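Local coordinates for protein MlnE (Bacillus amyloliquefaciens subsp. plantarum, PDB 5D2E) that forms part of the macrolactin polyketide assembly line, this N-terminal portion being a B-type ketoreductase that binds NADP, at residues K34-E39 and D503-L508; G362-A367 and S419-A424; S407-V412 and A496-D501. All coordinates share one frame; numbering follows the deposited sequence.

Interaction 1 (K34-E39 and D503-L508)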
loop_
_atom_site.group_PDB
_atom_site.type_symbol
_atom_site.label_atom_id
_atom_site.label_comp_id
_atom_site.label_asym_id
_atom_site.label_seq_id
_atom_site.Cartn_x
_atom_site.Cartn_y
_atom_site.Cartn_z
ATOM N N LYS A 34 4.582 -25.401 1.097
ATOM C CA LYS A 34 4.404 -24.420 0.049
ATOM C C LYS A 34 3.947 -23.054 0.550
ATOM O O LYS A 34 4.005 -22.129 -0.225
ATOM C CB LYS A 34 3.425 -24.905 -1.022
ATOM C CG LYS A 34 3.764 -26.260 -1.622
ATOM C CD LYS A 34 5.133 -26.262 -2.302
ATOM C CE LYS A 34 5.538 -27.662 -2.736
ATOM N NZ LYS A 34 4.333 -28.306 -3.332
ATOM N N THR A 35 3.457 -22.944 1.791
ATOM C CA THR A 35 2.877 -21.681 2.269
ATOM C C THR A 35 3.749 -21.144 3.378
ATOM O O THR A 35 3.974 -21.806 4.375
ATOM C CB THR A 35 1.474 -21.903 2.785
ATOM O OG1 THR A 35 0.738 -22.544 1.761
ATOM C CG2 THR A 35 0.759 -20.593 3.082
ATOM N N HIS A 36 4.274 -19.951 3.191
ATOM C CA HIS A 36 5.182 -19.357 4.169
ATOM C C HIS A 36 4.693 -17.905 4.529
ATOM O O HIS A 36 4.189 -17.177 3.652
ATOM C CB HIS A 36 6.590 -19.330 3.554
ATOM C CG HIS A 36 6.921 -20.528 2.709
ATOM N ND1 HIS A 36 7.430 -21.700 3.244
ATOM C CD2 HIS A 36 6.825 -20.735 1.368
ATOM C CE1 HIS A 36 7.599 -22.583 2.271
ATOM N NE2 HIS A 36 7.255 -22.023 1.121
ATOM N N LEU A 37 4.803 -17.535 5.809
ATOM C CA LEU A 37 4.511 -16.184 6.255
ATOM C C LEU A 37 5.807 -15.388 6.422
ATOM O O LEU A 37 6.837 -15.928 6.840
ATOM C CB LEU A 37 3.771 -16.205 7.544
ATOM C CG LEU A 37 2.516 -17.030 7.725
ATOM C CD1 LEU A 37 1.880 -16.547 9.021
ATOM C CD2 LEU A 37 1.529 -16.868 6.618
ATOM N N TYR A 38 5.747 -14.118 6.022
ATOM C CA TYR A 38 6.854 -13.207 6.022
ATOM C C TYR A 38 6.457 -11.872 6.733
ATOM O O TYR A 38 5.313 -11.465 6.741
ATOM C CB TYR A 38 7.284 -12.890 4.573
ATOM C CG TYR A 38 7.753 -14.106 3.846
ATOM C CD1 TYR A 38 6.836 -15.014 3.335
ATOM C CD2 TYR A 38 9.063 -14.368 3.697
ATOM C CE1 TYR A 38 7.248 -16.149 2.692
ATOM C CE2 TYR A 38 9.507 -15.505 3.053
ATOM C CZ TYR A 38 8.595 -16.389 2.549
ATOM O OH TYR A 38 9.023 -17.529 1.916
ATOM N N GLU A 39 7.452 -11.234 7.337
ATOM C CA GLU A 39 7.291 -9.948 7.979
ATOM C C GLU A 39 8.463 -9.062 7.607
ATOM O O GLU A 39 9.570 -9.532 7.263
ATOM C CB GLU A 39 7.144 -10.075 9.519
ATOM C CG GLU A 39 8.381 -10.617 10.190
ATOM C CD GLU A 39 8.158 -11.141 11.609
ATOM O OE1 GLU A 39 7.180 -10.752 12.254
ATOM O OE2 GLU A 39 8.960 -12.031 12.037
ATOM N N ASP A 503 13.275 -21.615 -1.261
ATOM C CA ASP A 503 14.567 -21.072 -1.718
ATOM C C ASP A 503 14.351 -20.174 -2.930
ATOM O O ASP A 503 14.940 -19.095 -3.058
ATOM C CB ASP A 503 15.568 -22.209 -2.010
ATOM C CG ASP A 503 15.791 -23.120 -0.802
ATOM O OD1 ASP A 503 15.885 -22.592 0.310
ATOM O OD2 ASP A 503 15.846 -24.359 -0.938
ATOM N N ARG A 504 13.456 -20.611 -3.800
ATOM C CA ARG A 504 13.045 -19.799 -4.931
ATOM C C ARG A 504 12.519 -18.453 -4.415
ATOM O O ARG A 504 12.884 -17.370 -4.910
ATOM C CB ARG A 504 11.977 -20.528 -5.745
ATOM C CG ARG A 504 12.363 -21.949 -6.179
ATOM C CD ARG A 504 13.500 -22.018 -7.194
ATOM N NE ARG A 504 13.005 -21.557 -8.490
ATOM C CZ ARG A 504 13.301 -20.391 -9.061
ATOM N NH1 ARG A 504 14.159 -19.541 -8.496
ATOM N NH2 ARG A 504 12.749 -20.087 -10.229
ATOM N N ILE A 505 11.715 -18.518 -3.364
ATOM C CA ILE A 505 11.131 -17.313 -2.815
ATOM C C ILE A 505 12.221 -16.452 -2.186
ATOM O O ILE A 505 12.248 -15.243 -2.337
ATOM C CB ILE A 505 10.081 -17.648 -1.773
ATOM C CG1 ILE A 505 8.858 -18.217 -2.472
ATOM C CG2 ILE A 505 9.745 -16.381 -0.999
ATOM C CD1 ILE A 505 7.946 -19.045 -1.576
ATOM N N SER A 506 13.123 -17.082 -1.468
ATOM C CA SER A 506 14.223 -16.335 -0.881
ATOM C C SER A 506 15.043 -15.535 -1.912
ATOM O O SER A 506 15.508 -14.432 -1.602
ATOM C CB SER A 506 15.135 -17.265 -0.124
ATOM O OG SER A 506 16.368 -16.612 -0.009
ATOM N N GLU A 507 15.202 -16.076 -3.123
ATOM C CA GLU A 507 15.956 -15.378 -4.186
ATOM C C GLU A 507 15.159 -14.172 -4.659
ATOM O O GLU A 507 15.658 -13.035 -4.769
ATOM C CB GLU A 507 16.214 -16.300 -5.378
ATOM C CG GLU A 507 17.145 -17.464 -5.077
ATOM C CD GLU A 507 16.836 -18.688 -5.931
ATOM O OE1 GLU A 507 16.727 -19.799 -5.367
ATOM O OE2 GLU A 507 16.678 -18.542 -7.165
ATOM N N LEU A 508 13.893 -14.442 -4.922
ATOM C CA LEU A 508 12.987 -13.420 -5.301
ATOM C C LEU A 508 12.971 -12.269 -4.296
ATOM O O LEU A 508 12.769 -11.115 -4.673
ATOM C CB LEU A 508 11.622 -14.056 -5.416
ATOM C CG LEU A 508 10.511 -13.188 -5.958
ATOM C CD1 LEU A 508 10.757 -12.810 -7.411
ATOM C CD2 LEU A 508 9.234 -13.987 -5.811
#
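His36 and Tyr38 both carry CG beside the backbone N and opposite the carbonyl carbon (chi1 -37° and -62°), which sends their rings off strand 35-46 toward helix 502-509. There they meet Ile505, whose CG1 and CG2 leave CB in different directions and so supply a separate contact for each ring. The CG1 branch runs on nearly extended (chi2 159°), bringing its terminal methyl CD1 to 3.6 Å from CD2 of His36. The shorter branch serves the tyrosine: CG2 of Ile505 lies 3.7 Å from CZ of Tyr38 and only 3.2 Å from its OH. Both approaches are oblique. A beta-branched aliphatic residue suits this place, since a single compact side chain can reach two neighbouring aromatic groups from a helix whose backbone stays well clear of the strand, with 9.4 Å between the CA atoms of His36 and Ile505.

The imidazole has a polar end to satisfy as well, and NE2 of His36 is hydrogen-bonded to the backbone O of Gly500; this bond probably limits the ring's rotation while its CD2 side remains against the isoleucine methyl. Ile498 of strand 494-499 touches both Tyr38 and Ile505, adding to the apolar patch. On the helix, Arg504 and Glu507 form a salt bridge of 3.0 Å between NH1 and OE2, the carboxylate meeting the guanidinium at its edge and in its plane.

Away from the cofactor site, the side chain of Tyr38 being about 14 Å from NADP, this is structural packing: the last modelled helix, 502-509, lies on the His36 and Tyr38 side of strand 35-46, while helix 477-488 touches Thr35 and Leu37. The antiparallel pairing of strands 35-46 and 494-499 joins the N-terminal region to the cofactor-binding region of the ketoreductase.

Interaction 2 (G362-A367 and S419-A424). With NAP (NADP nicotinamide-adenine-dinucleotide phosphate), chain B.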
loop_
_atom_site.group_PDB
_atom_site.type_symbol
_atom_site.label_atom_id
_atom_site.label_comp_id
_atom_site.label_asym_id
_atom_site.label_seq_id
_atom_site.Cartn_x
_atom_site.Cartn_y
_atom_site.Cartn_z
ATOM N N GLY A 362 -12.432 -4.516 -3.158
ATOM C CA GLY A 362 -11.365 -4.124 -4.057
ATOM C C GLY A 362 -11.694 -4.357 -5.508
ATOM O O GLY A 362 -12.699 -5.002 -5.847
ATOM N N LEU A 363 -10.916 -3.697 -6.358
ATOM C CA LEU A 363 -10.972 -3.983 -7.774
ATOM C C LEU A 363 -9.641 -3.826 -8.428
ATOM O O LEU A 363 -8.745 -3.193 -7.897
ATOM C CB LEU A 363 -11.974 -3.130 -8.477
ATOM C CG LEU A 363 -11.905 -1.664 -8.339
ATOM C CD1 LEU A 363 -12.037 -1.032 -9.724
ATOM C CD2 LEU A 363 -13.087 -1.210 -7.507
ATOM N N VAL A 364 -9.554 -4.409 -9.601
ATOM C CA VAL A 364 -8.346 -4.508 -10.343
ATOM C C VAL A 364 -8.688 -3.934 -11.708
ATOM O O VAL A 364 -9.738 -4.210 -12.244
ATOM C CB VAL A 364 -7.988 -5.996 -10.458
ATOM C CG1 VAL A 364 -6.996 -6.265 -11.542
ATOM C CG2 VAL A 364 -7.493 -6.520 -9.115
ATOM N N LYS A 365 -7.838 -3.096 -12.248
ATOM C CA LYS A 365 -8.013 -2.575 -13.620
ATOM C C LYS A 365 -6.623 -2.383 -14.099
ATOM O O LYS A 365 -6.119 -1.253 -14.107
ATOM C CB LYS A 365 -8.651 -1.200 -13.636
ATOM C CG LYS A 365 -10.129 -1.029 -13.523
ATOM C CD LYS A 365 -10.435 0.378 -14.075
ATOM C CE LYS A 365 -11.776 0.932 -13.616
ATOM N NZ LYS A 365 -12.947 0.308 -14.315
ATOM N N ASP A 366 -5.970 -3.458 -14.448
ATOM C CA ASP A 366 -4.553 -3.415 -14.815
ATOM C C ASP A 366 -4.329 -2.601 -16.119
ATOM O O ASP A 366 -5.157 -2.667 -17.040
ATOM C CB ASP A 366 -4.024 -4.848 -14.959
ATOM C CG ASP A 366 -3.805 -5.562 -13.577
ATOM O OD1 ASP A 366 -4.014 -4.980 -12.476
ATOM O OD2 ASP A 366 -3.356 -6.709 -13.616
ATOM N N ALA A 367 -3.291 -1.755 -16.114
ATOM C CA ALA A 367 -2.816 -1.022 -17.295
ATOM C C ALA A 367 -1.475 -0.387 -16.883
ATOM O O ALA A 367 -1.311 0.064 -15.711
ATOM C CB ALA A 367 -3.798 0.074 -17.694
ATOM N N SER A 419 0.292 -0.539 -10.913
ATOM C CA SER A 419 0.933 0.511 -10.089
ATOM C C SER A 419 -0.011 1.132 -9.001
ATOM O O SER A 419 0.422 1.348 -7.856
ATOM C CB SER A 419 1.550 1.588 -10.959
ATOM O OG SER A 419 0.569 2.201 -11.705
ATOM N N ASP A 420 -1.242 1.418 -9.369
ATOM C CA ASP A 420 -2.227 2.040 -8.511
ATOM C C ASP A 420 -2.787 1.010 -7.543
ATOM O O ASP A 420 -2.995 1.305 -6.359
ATOM C CB ASP A 420 -3.372 2.715 -9.255
ATOM C CG ASP A 420 -3.947 1.859 -10.418
ATOM O OD1 ASP A 420 -3.332 0.832 -10.778
ATOM O OD2 ASP A 420 -5.006 2.218 -10.922
ATOM N N TYR A 421 -2.929 -0.219 -8.018
ATOM C CA TYR A 421 -3.362 -1.348 -7.153
ATOM C C TYR A 421 -2.322 -1.617 -6.069
ATOM O O TYR A 421 -2.669 -1.809 -4.890
ATOM C CB TYR A 421 -3.603 -2.598 -8.014
ATOM C CG TYR A 421 -4.133 -3.815 -7.302
ATOM C CD1 TYR A 421 -5.467 -3.897 -6.885
ATOM C CD2 TYR A 421 -3.324 -4.927 -7.121
ATOM C CE1 TYR A 421 -5.959 -5.026 -6.235
ATOM C CE2 TYR A 421 -3.816 -6.072 -6.491
ATOM C CZ TYR A 421 -5.115 -6.105 -6.062
ATOM O OH TYR A 421 -5.542 -7.246 -5.459
ATOM N N ALA A 422 -1.047 -1.655 -6.453
ATOM C CA ALA A 422 0.054 -1.871 -5.541
ATOM C C ALA A 422 0.063 -0.750 -4.492
ATOM O O ALA A 422 0.145 -1.033 -3.296
ATOM C CB ALA A 422 1.355 -1.931 -6.296
ATOM N N PHE A 423 -0.108 0.503 -4.944
ATOM C CA PHE A 423 -0.188 1.653 -4.045
ATOM C C PHE A 423 -1.354 1.509 -3.051
ATOM O O PHE A 423 -1.184 1.727 -1.842
ATOM C CB PHE A 423 -0.346 2.941 -4.859
ATOM C CG PHE A 423 -0.672 4.142 -4.029
ATOM C CD1 PHE A 423 0.356 4.852 -3.426
ATOM C CD2 PHE A 423 -1.949 4.500 -3.774
ATOM C CE1 PHE A 423 0.114 5.956 -2.659
ATOM C CE2 PHE A 423 -2.226 5.572 -2.923
ATOM C CZ PHE A 423 -1.179 6.313 -2.394
ATOM N N ALA A 424 -2.549 1.217 -3.575
ATOM C CA ALA A 424 -3.731 1.130 -2.753
ATOM C C ALA A 424 -3.551 0.068 -1.610
ATOM O O ALA A 424 -3.879 0.309 -0.442
ATOM C CB ALA A 424 -4.938 0.850 -3.582
HETATM P PA NAP B . -13.600 -9.998 -6.036
HETATM O O1A NAP B . -14.326 -11.367 -6.135
HETATM O O2A NAP B . -13.736 -8.917 -7.093
HETATM O O5B NAP B . -14.209 -9.378 -4.683
HETATM C C5B NAP B . -13.958 -8.014 -4.371
HETATM C C4B NAP B . -15.319 -7.471 -4.015
HETATM O O4B NAP B . -15.158 -6.077 -3.677
HETATM C C3B NAP B . -16.360 -7.504 -5.169
HETATM O O3B NAP B . -17.412 -8.427 -4.870
HETATM C C2B NAP B . -16.927 -6.076 -5.210
HETATM O O2B NAP B . -18.321 -6.085 -5.334
HETATM C C1B NAP B . -16.416 -5.473 -3.880
HETATM N N9A NAP B . -16.188 -4.035 -3.918
HETATM C C8A NAP B . -15.384 -3.320 -4.796
HETATM N N7A NAP B . -15.469 -1.966 -4.554
HETATM C C5A NAP B . -16.263 -1.820 -3.473
HETATM C C6A NAP B . -16.768 -0.705 -2.705
HETATM N N6A NAP B . -16.341 0.553 -3.054
HETATM N N1A NAP B . -17.687 -0.965 -1.671
HETATM C C2A NAP B . -18.055 -2.227 -1.382
HETATM N N3A NAP B . -17.618 -3.321 -2.066
HETATM C C4A NAP B . -16.762 -3.183 -3.084
HETATM O O3 NAP B . -12.007 -10.214 -5.763
HETATM P PN NAP B . -11.327 -11.329 -4.800
HETATM O O1N NAP B . -10.452 -12.253 -5.629
HETATM O O2N NAP B . -12.404 -11.744 -3.832
HETATM O O5D NAP B . -10.273 -10.519 -3.880
HETATM C C5D NAP B . -10.832 -9.883 -2.694
HETATM C C4D NAP B . -9.797 -9.009 -1.970
HETATM O O4D NAP B . -8.583 -9.704 -1.728
HETATM C C3D NAP B . -9.439 -7.809 -2.856
HETATM O O3D NAP B . -9.399 -6.644 -2.051
HETATM C C2D NAP B . -8.089 -8.154 -3.457
HETATM O O2D NAP B . -7.316 -6.971 -3.806
HETATM C C1D NAP B . -7.442 -9.083 -2.390
HETATM N N1N NAP B . -6.498 -10.026 -3.042
HETATM C C2N NAP B . -6.955 -11.097 -3.790
HETATM C C3N NAP B . -6.112 -12.017 -4.439
HETATM C C7N NAP B . -6.659 -13.220 -5.258
HETATM O O7N NAP B . -5.888 -13.966 -5.867
HETATM N N7N NAP B . -7.963 -13.525 -5.325
HETATM C C4N NAP B . -4.731 -11.796 -4.337
HETATM C C5N NAP B . -4.269 -10.687 -3.617
HETATM C C6N NAP B . -5.163 -9.823 -2.955
HETATM P P2B NAP B . -19.202 -4.848 -5.964
HETATM O O1X NAP B . -18.730 -4.579 -7.386
HETATM O O2X NAP B . -20.685 -5.325 -5.854
HETATM O O3X NAP B . -18.917 -3.665 -5.080
HETATM O O HOH W 1 0.595 0.313 -13.705
#
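Val364 and Tyr421 bring the two backbones nearest, their CA atoms 6.7 Å apart where the irregular chain 362-367 passes the first turn of helix 419-437. Tyr421 sends its ring out from the helix with CG opposite the backbone N (chi1 -176°), past this chain and on to the cofactor. Methyl CG2 of Val364 lies 3.6 Å from CE1 of Tyr421 and makes an off-centre CH-pi contact, 4.1 Å from the ring centroid and 30° off its normal. The O of Leu363 approaches CD1 of the same ring obliquely. A branched aliphatic residue is apt here, because it offers a methyl to the ring while leaving the phenol end to the ligand. OH of Tyr421 is hydrogen-bonded to O2D of the nicotinamide ribose at 2.4 Å, so short that the exact length is doubtful; O2D lies at the edge of the ring, near its plane, and either oxygen could be the donor.

At the other end of the NADP, the N of Gly362 donates to O4B of the adenosine ribose (3.2 Å). Glycine fits because O3D of the nicotinamide ribose lies where a beta carbon would project. CD2 of Leu363 gives the adenine an apolar neighbour, 3.9 Å from N7A. Farther along, a water joins the segments, donating to O of Ala367 (2.8 Å) and accepting from N of Ser419 (2.9 Å), while a salt bridge to Lys372 holds OD2 of Asp420.

Lys384, also bonded to NADP, lies beside Tyr421, and Asn425 follows one turn later, a grouping consistent with the Tyr-Lys-Asn cluster at the cofactor pocket of short-chain dehydrogenase/reductase ketoreductases.

Interaction 3 (S407-V412 and A496-D501). With NAP (NADP nicotinamide-adenine-dinucleotide phosphate), chain B.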
loop_
_atom_site.group_PDB
_atom_site.type_symbol
_atom_site.label_atom_id
_atom_site.label_comp_id
_atom_site.label_asym_id
_atom_site.label_seq_id
_atom_site.Cartn_x
_atom_site.Cartn_y
_atom_site.Cartn_z
ATOM N N SER A 407 -4.789 -7.243 1.805
ATOM C CA SER A 407 -3.873 -6.533 0.969
ATOM C C SER A 407 -3.309 -7.527 -0.069
ATOM O O SER A 407 -3.844 -8.624 -0.255
ATOM C CB SER A 407 -2.805 -5.884 1.866
ATOM O OG SER A 407 -1.984 -5.015 1.105
ATOM N N SER A 408 -2.250 -7.143 -0.759
ATOM C CA SER A 408 -1.732 -7.888 -1.848
ATOM C C SER A 408 -0.244 -7.859 -1.783
ATOM O O SER A 408 0.382 -6.855 -1.422
ATOM C CB SER A 408 -2.236 -7.266 -3.180
ATOM O OG SER A 408 -1.526 -7.800 -4.281
ATOM N N LEU A 409 0.350 -8.979 -2.148
ATOM C CA LEU A 409 1.736 -9.094 -2.369
ATOM C C LEU A 409 2.273 -8.142 -3.443
ATOM O O LEU A 409 3.460 -7.783 -3.385
ATOM C CB LEU A 409 2.099 -10.543 -2.676
ATOM C CG LEU A 409 3.549 -10.993 -2.632
ATOM C CD1 LEU A 409 4.134 -10.811 -1.236
ATOM C CD2 LEU A 409 3.602 -12.454 -3.074
ATOM N N SER A 410 1.413 -7.645 -4.330
ATOM C CA SER A 410 1.776 -6.592 -5.262
ATOM C C SER A 410 2.288 -5.293 -4.572
ATOM O O SER A 410 3.006 -4.528 -5.191
ATOM C CB SER A 410 0.638 -6.269 -6.207
ATOM O OG SER A 410 -0.373 -5.472 -5.573
ATOM N N ALA A 411 1.938 -5.089 -3.290
ATOM C CA ALA A 411 2.439 -3.901 -2.549
ATOM C C ALA A 411 3.940 -3.995 -2.326
ATOM O O ALA A 411 4.672 -2.980 -2.175
ATOM C CB ALA A 411 1.674 -3.743 -1.223
ATOM N N VAL A 412 4.434 -5.207 -2.339
ATOM C CA VAL A 412 5.816 -5.503 -2.045
ATOM C C VAL A 412 6.623 -5.983 -3.234
ATOM O O VAL A 412 7.791 -5.634 -3.361
ATOM C CB VAL A 412 5.917 -6.534 -0.870
ATOM C CG1 VAL A 412 7.367 -6.854 -0.652
ATOM C CG2 VAL A 412 5.375 -5.912 0.424
ATOM N N ALA A 496 2.977 -10.955 5.069
ATOM C CA ALA A 496 2.885 -11.380 3.684
ATOM C C ALA A 496 2.838 -12.919 3.605
ATOM O O ALA A 496 3.572 -13.609 4.269
ATOM C CB ALA A 496 4.023 -10.907 2.888
ATOM N N VAL A 497 1.984 -13.404 2.719
ATOM C CA VAL A 497 1.814 -14.833 2.493
ATOM C C VAL A 497 2.325 -15.089 1.095
ATOM O O VAL A 497 1.875 -14.448 0.161
ATOM C CB VAL A 497 0.360 -15.288 2.628
ATOM C CG1 VAL A 497 0.281 -16.801 2.329
ATOM C CG2 VAL A 497 -0.268 -14.996 4.003
ATOM N N ILE A 498 3.335 -15.949 0.979
ATOM C CA ILE A 498 3.931 -16.327 -0.280
ATOM C C ILE A 498 3.893 -17.884 -0.428
ATOM O O ILE A 498 4.315 -18.633 0.461
ATOM C CB ILE A 498 5.364 -15.816 -0.429
ATOM C CG1 ILE A 498 5.446 -14.315 -0.029
ATOM C CG2 ILE A 498 5.798 -15.971 -1.878
ATOM C CD1 ILE A 498 6.839 -13.792 -0.151
ATOM N N SER A 499 3.371 -18.316 -1.570
ATOM C CA SER A 499 3.096 -19.744 -1.872
ATOM C C SER A 499 4.088 -20.233 -2.960
ATOM O O SER A 499 4.132 -19.686 -4.073
ATOM C CB SER A 499 1.636 -19.885 -2.301
ATOM O OG SER A 499 1.360 -21.209 -2.715
ATOM N N GLY A 500 4.886 -21.223 -2.601
ATOM C CA GLY A 500 5.886 -21.803 -3.484
ATOM C C GLY A 500 7.053 -22.445 -2.759
ATOM O O GLY A 500 6.976 -22.770 -1.561
ATOM N N ASP A 501 8.181 -22.536 -3.455
ATOM C CA ASP A 501 9.383 -23.139 -2.881
ATOM C C ASP A 501 10.170 -22.126 -2.086
ATOM O O ASP A 501 10.488 -21.045 -2.616
ATOM C CB ASP A 501 10.304 -23.678 -3.977
ATOM C CG ASP A 501 11.637 -24.163 -3.415
ATOM O OD1 ASP A 501 11.643 -25.223 -2.745
ATOM O OD2 ASP A 501 12.661 -23.468 -3.594
HETATM P PA NAP B . -13.600 -9.998 -6.036
HETATM O O1A NAP B . -14.326 -11.367 -6.135
HETATM O O2A NAP B . -13.736 -8.917 -7.093
HETATM O O5B NAP B . -14.209 -9.378 -4.683
HETATM C C5B NAP B . -13.958 -8.014 -4.371
HETATM C C4B NAP B . -15.319 -7.471 -4.015
HETATM O O4B NAP B . -15.158 -6.077 -3.677
HETATM C C3B NAP B . -16.360 -7.504 -5.169
HETATM O O3B NAP B . -17.412 -8.427 -4.870
HETATM C C2B NAP B . -16.927 -6.076 -5.210
HETATM O O2B NAP B . -18.321 -6.085 -5.334
HETATM C C1B NAP B . -16.416 -5.473 -3.880
HETATM N N9A NAP B . -16.188 -4.035 -3.918
HETATM C C8A NAP B . -15.384 -3.320 -4.796
HETATM N N7A NAP B . -15.469 -1.966 -4.554
HETATM C C5A NAP B . -16.263 -1.820 -3.473
HETATM C C6A NAP B . -16.768 -0.705 -2.705
HETATM N N6A NAP B . -16.341 0.553 -3.054
HETATM N N1A NAP B . -17.687 -0.965 -1.671
HETATM C C2A NAP B . -18.055 -2.227 -1.382
HETATM N N3A NAP B . -17.618 -3.321 -2.066
HETATM C C4A NAP B . -16.762 -3.183 -3.084
HETATM O O3 NAP B . -12.007 -10.214 -5.763
HETATM P PN NAP B . -11.327 -11.329 -4.800
HETATM O O1N NAP B . -10.452 -12.253 -5.629
HETATM O O2N NAP B . -12.404 -11.744 -3.832
HETATM O O5D NAP B . -10.273 -10.519 -3.880
HETATM C C5D NAP B . -10.832 -9.883 -2.694
HETATM C C4D NAP B . -9.797 -9.009 -1.970
HETATM O O4D NAP B . -8.583 -9.704 -1.728
HETATM C C3D NAP B . -9.439 -7.809 -2.856
HETATM O O3D NAP B . -9.399 -6.644 -2.051
HETATM C C2D NAP B . -8.089 -8.154 -3.457
HETATM O O2D NAP B . -7.316 -6.971 -3.806
HETATM C C1D NAP B . -7.442 -9.083 -2.390
HETATM N N1N NAP B . -6.498 -10.026 -3.042
HETATM C C2N NAP B . -6.955 -11.097 -3.790
HETATM C C3N NAP B . -6.112 -12.017 -4.439
HETATM C C7N NAP B . -6.659 -13.220 -5.258
HETATM O O7N NAP B . -5.888 -13.966 -5.867
HETATM N N7N NAP B . -7.963 -13.525 -5.325
HETATM C C4N NAP B . -4.731 -11.796 -4.337
HETATM C C5N NAP B . -4.269 -10.687 -3.617
HETATM C C6N NAP B . -5.163 -9.823 -2.955
HETATM P P2B NAP B . -19.202 -4.848 -5.964
HETATM O O1X NAP B . -18.730 -4.579 -7.386
HETATM O O2X NAP B . -20.685 -5.325 -5.854
HETATM O O3X NAP B . -18.917 -3.665 -5.080
#
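Leu409 reaches across to strand 494-499, placing CD1 3.9 Å from CG1 of Ile498 and 4.1 Å from CB of Ala496. This apolar contact belongs to the Rossmann-type fold of the ketoreductase, at the C-terminal end of strand 402-408. The leucine and isoleucine side chains cross at about a right angle, and CD2 of Leu409 also faces O of Val497 at 4.2 Å. A chi1 of -166° turns CG away from the backbone N and directs the leucine out of its 3-10 turn, where both methyls of its forked end abut CG1 of Ile498 from the same side. Alanine keeps the neighbouring position small enough for this bulky end to fit.

One shell out, strand 443-453 lies between the two and pairs in parallel with both: Trp449 is hydrogen-bonded to the backbones of Ser407 and Leu409, and Asn448 to that of Val497. The side chain of Asn448 also binds O of Ser408. The turn itself is closed by Ala411 N donating to O of Ser408 (3.0 Å), and a hydroxyl pair, Ser408 OG with Ser410 OG (2.9 Å), ties its start together. The small side chain of Ser408 suits a place against the nicotinamide at the end of the strand: its CB is 3.9 Å from C6N of the cofactor, and O of Ser407 approaches that same C6N to 3.2 Å.

From the N terminus, residues 34-39 come first and are met only by 503-508, near the end of the modelled chain, which closes interaction 1, the widest loop. Interactions 2 and 3 are both nested inside it. They cross: 362-367 opens interaction 2, 407-412 opens interaction 3, 419-424 then closes the former and 496-501 the latter. Interactions 2 and 3 meet where Tyr421 packs beside Ser408 and Ser410, and both interactions touch NADP. Interactions 1 and 3 touch, because strand 494-499 of interaction 3 pairs with strand 35-46 of interaction 1 and leads directly into helix 502-509; this pairing ties the N-terminal region to the NADP-binding part of the ketoreductase.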